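Local structure of toll-like receptor 13 (Mus musculus, 4Z0C) at residues 640-645 with 667-672; 397-402 with 421-426; 193-198 with 217-222; 436-441 with 460-465. The protein recognises bacterial 23S ribosomal RNA through its leucine-rich-repeat ectodomain and signals through MYD88 and TRAF6 to activate NF-kappa-B and inflammation. One frame throughout, in Å; residues are numbered along the deposited sequence.

Contacts 2, 3 and 4 join neighbouring turns of the leucine-rich-repeat solenoid that forms the ectodomain; contact 1 joins a late repeat to the C-terminal cap. In chain order they run contact 3, contact 2, contact 4, contact 1. Contacts 2 and 4 are the closest pair, with centres 23 Å apart and nearest atoms about 11 Å apart. Contact 3 and contact 1 are the farthest, with centres 73 Å apart on opposite sides of the chain's centre. Contacts 3 and 4 pair short parallel strands, and contact 2 packs two turns. The nearest atom of contact 4 lies about 10 Å from the bound RNA, that of contact 3 about 25 Å.

Contact 1. Residues 640-645 with 667-672; sequences KVINQS and CDNLWF
Residues 640-645 and 667-672 pack the last part of the leucine-rich repeats against the C-terminal cap. The first segment is an irregular stretch of LRR 25. The second holds a short 3-10 turn and the start of helix 670-678. Two hydrogen bonds and two aromatic faces make the contact. The amide of Asn669 reaches the backbone with both its ends. Its ND2 donates to Lys640 O at 3.1 Å, almost straight and in the carbonyl plane. Its OD1 accepts from Ile642 N at 2.9 Å, nearly along the C=O axis. Asn669 ND2 also bonds to Gln664 O. The three bonds fix the rotation of the amide. Farther along, Ile642 CG2 sits over the face of the Phe672 ring, 3.4 Å from its centroid. Ile642 CG2 lies between its own backbone N and carbonyl carbon, while the other branch brings CD1 to within 3.4 Å of Phe672 CD1. Phe656 of strand 655-657 touches both side chains. Gln644 CG lies over the five-membered ring of Trp671, 3.3 Å from its centroid. The Gln644 amide plane is turned 27° from that ring, and Trp671 also stacks on Trp675. At the start of residues 667-672, Cys667 is tied to Cys709 by a disulfide. The two cross bonds of Asn669 probably set how the cap lies along residues 640-642, and the CH-pi contacts carry the join into the first turn of the helix.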
loop_
_atom_site.group_PDB
_atom_site.type_symbol
_atom_site.label_atom_id
_atom_site.label_comp_id
_atom_site.label_asym_id
_atom_site.label_seq_id
_atom_site.Cartn_x
_atom_site.Cartn_y
_atom_site.Cartn_z
ATOM N N LYS A 640 8.042 -18.436 26.316
ATOM C CA LYS A 640 8.703 -18.436 27.626
ATOM C C LYS A 640 9.326 -19.796 27.964
ATOM O O LYS A 640 10.297 -19.890 28.725
ATOM C CB LYS A 640 7.717 -18.059 28.735
ATOM C CG LYS A 640 7.305 -16.590 28.771
ATOM C CD LYS A 640 5.803 -16.434 28.499
ATOM C CE LYS A 640 4.984 -17.137 29.591
ATOM N NZ LYS A 640 3.503 -17.184 29.332
ATOM N N VAL A 641 8.749 -20.849 27.402
ATOM C CA VAL A 641 9.148 -22.202 27.725
ATOM C C VAL A 641 9.145 -23.062 26.482
ATOM O O VAL A 641 8.197 -23.022 25.698
ATOM C CB VAL A 641 8.156 -22.837 28.769
ATOM C CG1 VAL A 641 8.359 -24.352 28.885
ATOM C CG2 VAL A 641 8.295 -22.159 30.132
ATOM N N ILE A 642 10.208 -23.841 26.295
ATOM C CA ILE A 642 10.171 -24.907 25.308
ATOM C C ILE A 642 10.704 -26.235 25.900
ATOM O O ILE A 642 11.599 -26.226 26.742
ATOM C CB ILE A 642 10.877 -24.452 24.013
ATOM C CG1 ILE A 642 10.682 -25.454 22.876
ATOM C CG2 ILE A 642 12.317 -24.114 24.279
ATOM C CD1 ILE A 642 11.817 -26.338 22.651
ATOM N N ASN A 643 10.122 -27.358 25.475
ATOM C CA ASN A 643 10.438 -28.664 26.026
ATOM C C ASN A 643 10.167 -29.769 25.020
ATOM O O ASN A 643 9.737 -29.491 23.903
ATOM C CB ASN A 643 9.651 -28.928 27.334
ATOM C CG ASN A 643 8.127 -28.866 27.148
ATOM O OD1 ASN A 643 7.562 -29.499 26.259
ATOM N ND2 ASN A 643 7.463 -28.079 27.990
ATOM N N GLN A 644 10.379 -31.011 25.461
ATOM C CA GLN A 644 10.278 -32.215 24.640
ATOM C C GLN A 644 8.950 -32.360 23.934
ATOM O O GLN A 644 8.890 -32.916 22.835
ATOM C CB GLN A 644 10.466 -33.473 25.507
ATOM C CG GLN A 644 11.549 -33.395 26.545
ATOM C CD GLN A 644 11.034 -33.234 27.958
ATOM O OE1 GLN A 644 10.681 -32.138 28.387
ATOM N NE2 GLN A 644 10.998 -34.336 28.698
ATOM N N SER A 645 7.884 -31.904 24.588
ATOM C CA SER A 645 6.550 -31.935 23.995
ATOM C C SER A 645 6.474 -31.176 22.672
ATOM O O SER A 645 5.906 -31.664 21.693
ATOM C CB SER A 645 5.532 -31.334 24.948
ATOM O OG SER A 645 4.286 -31.974 24.773
ATOM N N CYS A 667 13.447 -24.121 35.832
ATOM C CA CYS A 667 13.492 -25.557 35.596
ATOM C C CYS A 667 12.562 -26.000 34.470
ATOM O O CYS A 667 12.705 -27.107 33.956
ATOM C CB CYS A 667 13.143 -26.323 36.886
ATOM S SG CYS A 667 14.417 -26.255 38.175
ATOM N N ASP A 668 11.599 -25.158 34.098
ATOM C CA ASP A 668 10.708 -25.497 32.989
ATOM C C ASP A 668 11.502 -25.667 31.698
ATOM O O ASP A 668 11.099 -26.410 30.807
ATOM C CB ASP A 668 9.634 -24.433 32.807
ATOM C CG ASP A 668 8.626 -24.431 33.938
ATOM O OD1 ASP A 668 9.056 -24.416 35.107
ATOM O OD2 ASP A 668 7.410 -24.455 33.662
ATOM N N ASN A 669 12.641 -24.988 31.616
ATOM C CA ASN A 669 13.491 -25.040 30.434
ATOM C C ASN A 669 14.722 -25.900 30.599
ATOM O O ASN A 669 15.615 -25.874 29.737
ATOM C CB ASN A 669 13.908 -23.622 30.020
ATOM C CG ASN A 669 12.785 -22.870 29.372
ATOM O OD1 ASN A 669 12.066 -23.426 28.547
ATOM N ND2 ASN A 669 12.594 -21.615 29.769
ATOM N N LEU A 670 14.779 -26.651 31.702
ATOM C CA LEU A 670 15.956 -27.462 32.007
ATOM C C LEU A 670 16.224 -28.496 30.921
ATOM O O LEU A 670 17.342 -28.609 30.466
ATOM C CB LEU A 670 15.860 -28.128 33.385
ATOM C CG LEU A 670 17.073 -29.005 33.724
ATOM C CD1 LEU A 670 18.327 -28.150 33.721
ATOM C CD2 LEU A 670 16.913 -29.710 35.063
ATOM N N TRP A 671 15.203 -29.230 30.480
ATOM C CA TRP A 671 15.441 -30.173 29.388
ATOM C C TRP A 671 15.979 -29.476 28.120
ATOM O O TRP A 671 16.942 -29.950 27.498
ATOM C CB TRP A 671 14.187 -30.986 29.028
ATOM C CG TRP A 671 14.479 -31.838 27.808
ATOM C CD1 TRP A 671 15.095 -33.063 27.786
ATOM C CD2 TRP A 671 14.226 -31.494 26.433
ATOM N NE1 TRP A 671 15.223 -33.510 26.488
ATOM C CE2 TRP A 671 14.698 -32.566 25.640
ATOM C CE3 TRP A 671 13.637 -30.395 25.799
ATOM C CZ2 TRP A 671 14.594 -32.566 24.242
ATOM C CZ3 TRP A 671 13.536 -30.400 24.407
ATOM C CH2 TRP A 671 14.006 -31.478 23.649
ATOM N N PHE A 672 15.368 -28.348 27.755
ATOM C CA PHE A 672 15.749 -27.635 26.539
ATOM C C PHE A 672 17.203 -27.151 26.583
ATOM O O PHE A 672 17.954 -27.380 25.650
ATOM C CB PHE A 672 14.798 -26.456 26.245
ATOM C CG PHE A 672 15.206 -25.635 25.035
ATOM C CD1 PHE A 672 15.002 -26.127 23.749
ATOM C CD2 PHE A 672 15.830 -24.399 25.188
ATOM C CE1 PHE A 672 15.373 -25.382 22.641
ATOM C CE2 PHE A 672 16.215 -23.656 24.090
ATOM C CZ PHE A 672 15.987 -24.149 22.813
#

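Contact 2. Residues 397-402 with 421-426; sequences SGLFAL and TQFPNL
Gln422 turns its CG anti to the carbonyl carbon (chi1 -53°) and bends again at chi2, which curls its amide back to residues 397-402. There its OE1 takes Gly398 N at 3.0 Å, in the carbonyl plane and on a lone pair. Asn425 has the same first-torsion setting (chi1 -76°). Its ND2 donates a hydrogen bond to Phe400 O, nearly end-on to the carbonyl and in the amide plane; the modelled 2.6 Å is short and its exact length is doubtful. The other end of that amide, OD1, is held by Lys449 NZ. A water also lies between the segments; it accepts from Asn425 N at 2.9 Å and can donate to Leu402 O. These bonds join equivalent loops of consecutive leucine-rich repeats, each leading into a strand of the solenoid, 404-406 and 428-430. Both loops end in a type I turn, Leu399 to Leu402 and Phe423 to Leu426. The apolar part centres on Phe423, a buried ring. Leu402 CD2 sits over one face of the Phe423 ring, 4.1 Å from its centroid, and Leu399 O comes in at the edge of that ring, in its plane. Leu402 and Leu426 run side by side, with CD2 of the first 3.9 Å from CD1 of the second. Leu405 of strand 404-406 touches Phe423 and Leu426. On the more exposed flank, Phe400 CD1 meets Pro424 CD at 3.8 Å, and the edge of the Phe400 ring faces Gln422 O.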
loop_
_atom_site.group_PDB
_atom_site.type_symbol
_atom_site.label_atom_id
_atom_site.label_comp_id
_atom_site.label_asym_id
_atom_site.label_seq_id
_atom_site.Cartn_x
_atom_site.Cartn_y
_atom_site.Cartn_z
ATOM N N SER A 397 3.285 -3.769 -36.200
ATOM C CA SER A 397 2.896 -4.684 -37.260
ATOM C C SER A 397 4.092 -5.449 -37.830
ATOM O O SER A 397 5.068 -4.848 -38.294
ATOM C CB SER A 397 2.175 -3.916 -38.366
ATOM O OG SER A 397 1.577 -4.809 -39.282
ATOM N N GLY A 398 4.025 -6.775 -37.756
ATOM C CA GLY A 398 5.025 -7.631 -38.371
ATOM C C GLY A 398 6.266 -7.941 -37.548
ATOM O O GLY A 398 7.248 -8.466 -38.081
ATOM N N LEU A 399 6.240 -7.617 -36.258
ATOM C CA LEU A 399 7.333 -8.009 -35.368
ATOM C C LEU A 399 7.190 -9.452 -34.881
ATOM O O LEU A 399 7.142 -9.702 -33.678
ATOM C CB LEU A 399 7.433 -7.076 -34.161
ATOM C CG LEU A 399 7.912 -5.654 -34.430
ATOM C CD1 LEU A 399 7.986 -4.860 -33.139
ATOM C CD2 LEU A 399 9.258 -5.684 -35.118
ATOM N N PHE A 400 7.167 -10.398 -35.814
ATOM C CA PHE A 400 6.872 -11.787 -35.487
ATOM C C PHE A 400 8.012 -12.504 -34.752
ATOM O O PHE A 400 7.824 -13.608 -34.228
ATOM C CB PHE A 400 6.499 -12.535 -36.765
ATOM C CG PHE A 400 5.297 -11.966 -37.462
ATOM C CD1 PHE A 400 4.240 -11.431 -36.727
ATOM C CD2 PHE A 400 5.239 -11.917 -38.849
ATOM C CE1 PHE A 400 3.128 -10.888 -37.365
ATOM C CE2 PHE A 400 4.134 -11.375 -39.495
ATOM C CZ PHE A 400 3.074 -10.860 -38.751
ATOM N N ALA A 401 9.183 -11.881 -34.674
ATOM C CA ALA A 401 10.304 -12.537 -33.995
ATOM C C ALA A 401 10.461 -12.122 -32.534
ATOM O O ALA A 401 11.296 -12.680 -31.814
ATOM C CB ALA A 401 11.612 -12.298 -34.756
ATOM N N LEU A 402 9.657 -11.156 -32.098
ATOM C CA LEU A 402 9.835 -10.549 -30.782
ATOM C C LEU A 402 9.633 -11.574 -29.666
ATOM O O LEU A 402 8.666 -12.335 -29.681
ATOM C CB LEU A 402 8.907 -9.345 -30.613
ATOM C CG LEU A 402 9.369 -8.291 -29.604
ATOM C CD1 LEU A 402 10.581 -7.554 -30.161
ATOM C CD2 LEU A 402 8.240 -7.320 -29.268
ATOM N N THR A 421 -1.547 -8.761 -31.051
ATOM C CA THR A 421 -1.753 -9.706 -32.142
ATOM C C THR A 421 -0.477 -9.967 -32.948
ATOM O O THR A 421 -0.343 -10.995 -33.610
ATOM C CB THR A 421 -2.853 -9.175 -33.067
ATOM O OG1 THR A 421 -4.029 -8.949 -32.284
ATOM C CG2 THR A 421 -3.164 -10.159 -34.193
ATOM N N GLN A 422 0.462 -9.031 -32.888
ATOM C CA GLN A 422 1.644 -9.104 -33.726
ATOM C C GLN A 422 2.836 -9.840 -33.091
ATOM O O GLN A 422 3.928 -9.895 -33.680
ATOM C CB GLN A 422 2.049 -7.686 -34.125
ATOM C CG GLN A 422 0.913 -6.911 -34.731
ATOM C CD GLN A 422 0.464 -7.526 -36.031
ATOM O OE1 GLN A 422 1.235 -7.603 -36.985
ATOM N NE2 GLN A 422 -0.779 -7.992 -36.072
ATOM N N PHE A 423 2.635 -10.425 -31.912
ATOM C CA PHE A 423 3.747 -11.040 -31.191
ATOM C C PHE A 423 3.564 -12.526 -30.893
ATOM O O PHE A 423 3.628 -12.923 -29.736
ATOM C CB PHE A 423 3.980 -10.306 -29.866
ATOM C CG PHE A 423 4.098 -8.817 -30.014
ATOM C CD1 PHE A 423 4.893 -8.266 -30.997
ATOM C CD2 PHE A 423 3.402 -7.963 -29.172
ATOM C CE1 PHE A 423 4.985 -6.882 -31.137
ATOM C CE2 PHE A 423 3.497 -6.582 -29.311
ATOM C CZ PHE A 423 4.284 -6.047 -30.286
ATOM N N PRO A 424 3.381 -13.362 -31.932
ATOM C CA PRO A 424 3.127 -14.788 -31.666
ATOM C C PRO A 424 4.259 -15.526 -30.944
ATOM O O PRO A 424 4.000 -16.604 -30.408
ATOM C CB PRO A 424 2.919 -15.374 -33.073
ATOM C CG PRO A 424 3.594 -14.404 -33.999
ATOM C CD PRO A 424 3.369 -13.066 -33.377
ATOM N N ASN A 425 5.470 -14.968 -30.924
ATOM C CA ASN A 425 6.611 -15.615 -30.270
ATOM C C ASN A 425 7.016 -14.987 -28.944
ATOM O O ASN A 425 8.034 -15.348 -28.382
ATOM C CB ASN A 425 7.838 -15.588 -31.185
ATOM C CG ASN A 425 7.761 -16.601 -32.292
ATOM O OD1 ASN A 425 7.756 -17.805 -32.038
ATOM N ND2 ASN A 425 7.653 -16.120 -33.537
ATOM N N LEU A 426 6.253 -14.016 -28.469
ATOM C CA LEU A 426 6.597 -13.342 -27.225
ATOM C C LEU A 426 6.700 -14.364 -26.094
ATOM O O LEU A 426 5.935 -15.326 -26.040
ATOM C CB LEU A 426 5.549 -12.288 -26.883
ATOM C CG LEU A 426 6.090 -11.072 -26.132
ATOM C CD1 LEU A 426 7.126 -10.307 -26.992
ATOM C CD2 LEU A 426 4.941 -10.167 -25.696
HETATM O O HOH W 1 6.670 -12.392 -31.602
#

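Contact 3. Residues 193-198 with 217-222; sequences ELNFSA and IQNVYL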
loop_
_atom_site.group_PDB
_atom_site.type_symbol
_atom_site.label_atom_id
_atom_site.label_comp_id
_atom_site.label_asym_id
_atom_site.label_seq_id
_atom_site.Cartn_x
_atom_site.Cartn_y
_atom_site.Cartn_z
ATOM N N GLU A 193 48.070 11.871 -18.074
ATOM C CA GLU A 193 48.729 11.206 -19.196
ATOM C C GLU A 193 48.187 9.798 -19.428
ATOM O O GLU A 193 47.677 9.154 -18.515
ATOM C CB GLU A 193 50.242 11.120 -18.938
ATOM C CG GLU A 193 50.647 9.824 -18.229
ATOM C CD GLU A 193 52.015 9.876 -17.570
ATOM O OE1 GLU A 193 52.166 10.598 -16.559
ATOM O OE2 GLU A 193 52.933 9.172 -18.047
ATOM N N LEU A 194 48.312 9.324 -20.659
ATOM C CA LEU A 194 47.997 7.942 -20.992
ATOM C C LEU A 194 49.174 7.305 -21.733
ATOM O O LEU A 194 48.992 6.578 -22.708
ATOM C CB LEU A 194 46.714 7.859 -21.834
ATOM C CG LEU A 194 45.398 7.905 -21.047
ATOM C CD1 LEU A 194 44.191 7.935 -21.966
ATOM C CD2 LEU A 194 45.306 6.728 -20.098
ATOM N N ASN A 195 50.383 7.585 -21.257
ATOM C CA ASN A 195 51.607 7.093 -21.884
ATOM C C ASN A 195 52.074 5.784 -21.241
ATOM O O ASN A 195 52.668 5.793 -20.159
ATOM C CB ASN A 195 52.694 8.178 -21.770
ATOM C CG ASN A 195 54.019 7.764 -22.387
ATOM O OD1 ASN A 195 54.141 6.689 -22.985
ATOM N ND2 ASN A 195 55.032 8.614 -22.224
ATOM N N PHE A 196 51.832 4.658 -21.905
ATOM C CA PHE A 196 52.196 3.362 -21.320
ATOM C C PHE A 196 53.514 2.751 -21.842
ATOM O O PHE A 196 53.677 1.540 -21.804
ATOM C CB PHE A 196 51.058 2.339 -21.505
ATOM C CG PHE A 196 49.887 2.542 -20.583
ATOM C CD1 PHE A 196 48.923 3.495 -20.857
ATOM C CD2 PHE A 196 49.741 1.765 -19.447
ATOM C CE1 PHE A 196 47.833 3.674 -20.016
ATOM C CE2 PHE A 196 48.654 1.949 -18.593
ATOM C CZ PHE A 196 47.702 2.912 -18.886
ATOM N N SER A 197 54.439 3.578 -22.325
ATOM C CA SER A 197 55.748 3.109 -22.825
ATOM C C SER A 197 56.475 2.137 -21.897
ATOM O O SER A 197 56.741 0.993 -22.262
ATOM C CB SER A 197 56.668 4.306 -23.077
ATOM O OG SER A 197 56.238 5.039 -24.210
ATOM N N ALA A 198 56.752 2.584 -20.678
ATOM C CA ALA A 198 57.538 1.811 -19.724
ATOM C C ALA A 198 56.756 0.693 -19.031
ATOM O O ALA A 198 57.268 0.031 -18.117
ATOM C CB ALA A 198 58.141 2.740 -18.690
ATOM N N ILE A 217 44.053 15.370 -21.937
ATOM C CA ILE A 217 45.152 14.430 -22.103
ATOM C C ILE A 217 45.594 14.375 -23.554
ATOM O O ILE A 217 44.800 14.041 -24.436
ATOM C CB ILE A 217 44.740 13.005 -21.674
ATOM C CG1 ILE A 217 44.456 12.957 -20.170
ATOM C CG2 ILE A 217 45.832 12.024 -22.028
ATOM C CD1 ILE A 217 43.928 11.604 -19.672
ATOM N N GLN A 218 46.865 14.700 -23.784
ATOM C CA GLN A 218 47.470 14.727 -25.119
ATOM C C GLN A 218 48.540 13.656 -25.267
ATOM O O GLN A 218 48.789 13.136 -26.356
ATOM C CB GLN A 218 48.127 16.082 -25.354
ATOM C CG GLN A 218 47.211 17.152 -25.863
ATOM C CD GLN A 218 47.802 18.536 -25.676
ATOM O OE1 GLN A 218 47.825 19.067 -24.562
ATOM N NE2 GLN A 218 48.321 19.113 -26.761
ATOM N N ASN A 219 49.182 13.357 -24.148
ATOM C CA ASN A 219 50.284 12.414 -24.079
ATOM C C ASN A 219 49.778 10.971 -24.053
ATOM O O ASN A 219 49.582 10.403 -22.982
ATOM C CB ASN A 219 51.062 12.711 -22.799
ATOM C CG ASN A 219 52.550 12.614 -22.976
ATOM O OD1 ASN A 219 53.044 11.967 -23.901
ATOM N ND2 ASN A 219 53.284 13.259 -22.079
ATOM N N VAL A 220 49.574 10.367 -25.219
ATOM C CA VAL A 220 48.964 9.042 -25.283
ATOM C C VAL A 220 49.836 8.048 -26.031
ATOM O O VAL A 220 50.266 8.312 -27.150
ATOM C CB VAL A 220 47.616 9.083 -26.017
ATOM C CG1 VAL A 220 46.974 7.705 -25.995
ATOM C CG2 VAL A 220 46.689 10.119 -25.393
ATOM N N TYR A 221 50.098 6.896 -25.428
ATOM C CA TYR A 221 50.904 5.890 -26.096
ATOM C C TYR A 221 50.476 4.492 -25.702
ATOM O O TYR A 221 50.689 4.069 -24.561
ATOM C CB TYR A 221 52.391 6.081 -25.771
ATOM C CG TYR A 221 53.309 5.180 -26.573
ATOM C CD1 TYR A 221 53.738 5.552 -27.848
ATOM C CD2 TYR A 221 53.751 3.961 -26.059
ATOM C CE1 TYR A 221 54.578 4.735 -28.591
ATOM C CE2 TYR A 221 54.598 3.136 -26.796
ATOM C CZ TYR A 221 55.008 3.532 -28.062
ATOM O OH TYR A 221 55.843 2.721 -28.800
ATOM N N LEU A 222 49.939 3.755 -26.671
ATOM C CA LEU A 222 49.299 2.472 -26.386
ATOM C C LEU A 222 49.852 1.285 -27.197
ATOM O O LEU A 222 49.283 0.193 -27.143
ATOM C CB LEU A 222 47.781 2.587 -26.602
ATOM C CG LEU A 222 46.991 3.675 -25.851
ATOM C CD1 LEU A 222 45.535 3.640 -26.279
ATOM C CD2 LEU A 222 47.109 3.547 -24.332
#
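Leu194 and Asn195 pair with Val220 and Tyr221 as two short parallel strands. They belong to LRR 7 and LRR 8, and they form a small two-stranded sheet apart from the main strands of the solenoid. The backbone ladder has three bonds. Leu194 N gives to Asn219 O at 2.9 Å, Tyr221 N gives to Leu194 O, and Phe196 N gives to Tyr221 O. The more buried side, with Leu194 and Val220, is apolar and closely filled. Leu194 CB meets Val220 CG1 at 4.2 Å, and Ile217 CG2 lies against Leu194 N. Farther on, Leu222 CD2 reaches Phe196 CD1 at 3.9 Å. Leu194 also touches Ala209, and Phe196 touches Phe186. The other face carries Asn195 and Tyr221 and is more exposed. Ser197 and Asn219 lie toward solvent at the margins. Here polar atoms and a ring meet. Asn195 stands with CG anti to the backbone N (chi1 180°). That brings OD1 to 3.3 Å from Tyr221 CB, with the amide and the tyrosine ring 71° apart. The Tyr221 ring also meets His247, their planes about 60° apart. Ser197 OG comes within 3.3 Å of Tyr221 CD2. Two donors of Ser197 hold Asn195 OD1. The backbone N closes an Asx turn from above the carbonyl plane. Ser197 OG gives the second bond, 2.9 Å to Asn195 OD1, in that plane and on a lone pair.

Contact 4. Residues 436-441 with 460-465; sequences IRTLNH and LKILEP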
loop_
_atom_site.group_PDB
_atom_site.type_symbol
_atom_site.label_atom_id
_atom_site.label_comp_id
_atom_site.label_asym_id
_atom_site.label_seq_id
_atom_site.Cartn_x
_atom_site.Cartn_y
_atom_site.Cartn_z
ATOM N N ILE A 436 -2.935 0.395 -15.303
ATOM C CA ILE A 436 -4.019 -0.422 -15.826
ATOM C C ILE A 436 -4.986 -0.778 -14.723
ATOM O O ILE A 436 -4.564 -1.326 -13.695
ATOM C CB ILE A 436 -3.500 -1.677 -16.528
ATOM C CG1 ILE A 436 -2.595 -1.272 -17.686
ATOM C CG2 ILE A 436 -4.661 -2.493 -17.044
ATOM C CD1 ILE A 436 -1.626 -2.366 -18.159
ATOM N N ARG A 437 -6.274 -0.456 -14.933
ATOM C CA ARG A 437 -7.325 -0.610 -13.906
ATOM C C ARG A 437 -8.194 -1.847 -14.071
ATOM O O ARG A 437 -8.650 -2.418 -13.077
ATOM C CB ARG A 437 -8.217 0.636 -13.820
ATOM C CG ARG A 437 -7.529 1.761 -13.088
ATOM C CD ARG A 437 -8.292 3.074 -13.101
ATOM N NE ARG A 437 -7.385 4.125 -12.654
ATOM C CZ ARG A 437 -7.725 5.142 -11.872
ATOM N NH1 ARG A 437 -8.979 5.285 -11.456
ATOM N NH2 ARG A 437 -6.805 6.030 -11.519
ATOM N N THR A 438 -8.423 -2.268 -15.310
ATOM C CA THR A 438 -9.141 -3.516 -15.553
ATOM C C THR A 438 -8.479 -4.338 -16.659
ATOM O O THR A 438 -7.800 -3.805 -17.533
ATOM C CB THR A 438 -10.628 -3.313 -15.942
ATOM O OG1 THR A 438 -10.722 -3.140 -17.358
ATOM C CG2 THR A 438 -11.223 -2.122 -15.239
ATOM N N LEU A 439 -8.690 -5.647 -16.606
ATOM C CA LEU A 439 -8.163 -6.561 -17.603
ATOM C C LEU A 439 -9.350 -7.127 -18.373
ATOM O O LEU A 439 -10.266 -7.698 -17.779
ATOM C CB LEU A 439 -7.401 -7.675 -16.897
ATOM C CG LEU A 439 -6.096 -8.227 -17.456
ATOM C CD1 LEU A 439 -5.156 -7.141 -18.013
ATOM C CD2 LEU A 439 -5.404 -9.034 -16.351
ATOM N N ASN A 440 -9.359 -6.931 -19.687
ATOM C CA ASN A 440 -10.477 -7.399 -20.495
ATOM C C ASN A 440 -10.251 -8.834 -20.944
ATOM O O ASN A 440 -9.105 -9.289 -21.021
ATOM C CB ASN A 440 -10.682 -6.492 -21.713
ATOM C CG ASN A 440 -10.909 -5.038 -21.329
ATOM O OD1 ASN A 440 -10.137 -4.156 -21.720
ATOM N ND2 ASN A 440 -11.964 -4.780 -20.547
ATOM N N HIS A 441 -11.335 -9.543 -21.246
ATOM C CA HIS A 441 -11.229 -10.917 -21.730
ATOM C C HIS A 441 -10.438 -10.956 -23.034
ATOM O O HIS A 441 -10.580 -10.079 -23.901
ATOM C CB HIS A 441 -12.614 -11.537 -21.960
ATOM C CG HIS A 441 -13.341 -10.976 -23.147
ATOM N ND1 HIS A 441 -13.945 -9.738 -23.134
ATOM C CD2 HIS A 441 -13.545 -11.485 -24.386
ATOM C CE1 HIS A 441 -14.493 -9.506 -24.316
ATOM N NE2 HIS A 441 -14.265 -10.549 -25.092
ATOM N N LEU A 460 -5.055 -2.614 -10.657
ATOM C CA LEU A 460 -6.064 -3.597 -11.062
ATOM C C LEU A 460 -7.077 -3.895 -9.959
ATOM O O LEU A 460 -6.695 -4.283 -8.854
ATOM C CB LEU A 460 -5.421 -4.895 -11.537
ATOM C CG LEU A 460 -4.670 -4.898 -12.861
ATOM C CD1 LEU A 460 -3.875 -6.204 -13.004
ATOM C CD2 LEU A 460 -5.627 -4.722 -14.010
ATOM N N LYS A 461 -8.360 -3.692 -10.268
ATOM C CA LYS A 461 -9.459 -4.035 -9.361
ATOM C C LYS A 461 -10.298 -5.140 -9.983
ATOM O O LYS A 461 -10.672 -6.109 -9.323
ATOM C CB LYS A 461 -10.362 -2.822 -9.112
ATOM C CG LYS A 461 -9.710 -1.660 -8.371
ATOM C CD LYS A 461 -10.737 -0.852 -7.594
ATOM C CE LYS A 461 -10.256 0.563 -7.271
ATOM N NZ LYS A 461 -8.899 0.635 -6.669
ATOM N N ILE A 462 -10.583 -4.982 -11.271
ATOM C CA ILE A 462 -11.497 -5.863 -11.994
ATOM C C ILE A 462 -10.782 -6.722 -13.026
ATOM O O ILE A 462 -10.182 -6.208 -13.971
ATOM C CB ILE A 462 -12.596 -5.041 -12.730
ATOM C CG1 ILE A 462 -13.281 -4.076 -11.760
ATOM C CG2 ILE A 462 -13.607 -5.955 -13.408
ATOM C CD1 ILE A 462 -14.082 -4.768 -10.672
ATOM N N LEU A 463 -10.848 -8.035 -12.840
ATOM C CA LEU A 463 -10.337 -8.975 -13.826
ATOM C C LEU A 463 -11.497 -9.738 -14.448
ATOM O O LEU A 463 -12.090 -10.598 -13.806
ATOM C CB LEU A 463 -9.340 -9.945 -13.190
ATOM C CG LEU A 463 -8.097 -9.395 -12.489
ATOM C CD1 LEU A 463 -7.215 -10.527 -12.018
ATOM C CD2 LEU A 463 -7.325 -8.528 -13.418
ATOM N N GLU A 464 -11.835 -9.401 -15.688
ATOM C CA GLU A 464 -12.879 -10.108 -16.418
ATOM C C GLU A 464 -12.569 -11.600 -16.479
ATOM O O GLU A 464 -11.412 -12.008 -16.419
ATOM C CB GLU A 464 -13.027 -9.542 -17.838
ATOM C CG GLU A 464 -13.700 -8.172 -17.904
ATOM C CD GLU A 464 -14.015 -7.701 -19.347
ATOM O OE1 GLU A 464 -14.027 -6.471 -19.589
ATOM O OE2 GLU A 464 -14.249 -8.548 -20.241
ATOM N N PRO A 465 -13.613 -12.428 -16.558
ATOM C CA PRO A 465 -13.426 -13.864 -16.775
ATOM C C PRO A 465 -12.696 -14.063 -18.086
ATOM O O PRO A 465 -12.907 -13.264 -18.994
ATOM C CB PRO A 465 -14.859 -14.385 -16.906
ATOM C CG PRO A 465 -15.702 -13.366 -16.203
ATOM C CD PRO A 465 -15.035 -12.058 -16.423
#
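The carboxylate of Glu464 receives three hydrogen bonds from Asn440 and His441. Asn440 ND2 meets Glu464 OE1 at 2.8 Å, from above the carboxylate plane but within its own amide plane. Glu464 OE2 takes two donors of His441. ND1 comes in at 3.1 Å nearly along the C-O axis, with OE2 at the ring edge; the backbone N of His441 approaches from above the carboxylate. With CG turned away from its own carbonyl carbon (chi1 -73°) and the chain extended beyond, Glu464 carries its carboxylate across to the neighbouring repeat. Next to it in the chain, a parallel strand pair sets the register between LRR 17 and LRR 18. Lys461 N bonds to Arg437 O, Leu439 N to Ile462 O and Glu464 N to Leu439 O. On the face that carries Leu439 and Leu463, their CD2 atoms meet at 3.5 Å. Before the strands, Ile436 CG2 lies 3.9 Å from Leu460 CD2. Farther out, Ser467 OG bonds to Glu464 O, and Arg437 NH2 bonds to Asp433 O and Asn435 OD1 of the second subunit. Three donors on one carboxylate, two of them from His441, would probably favour the charged form of Glu464 and restrict its rotation.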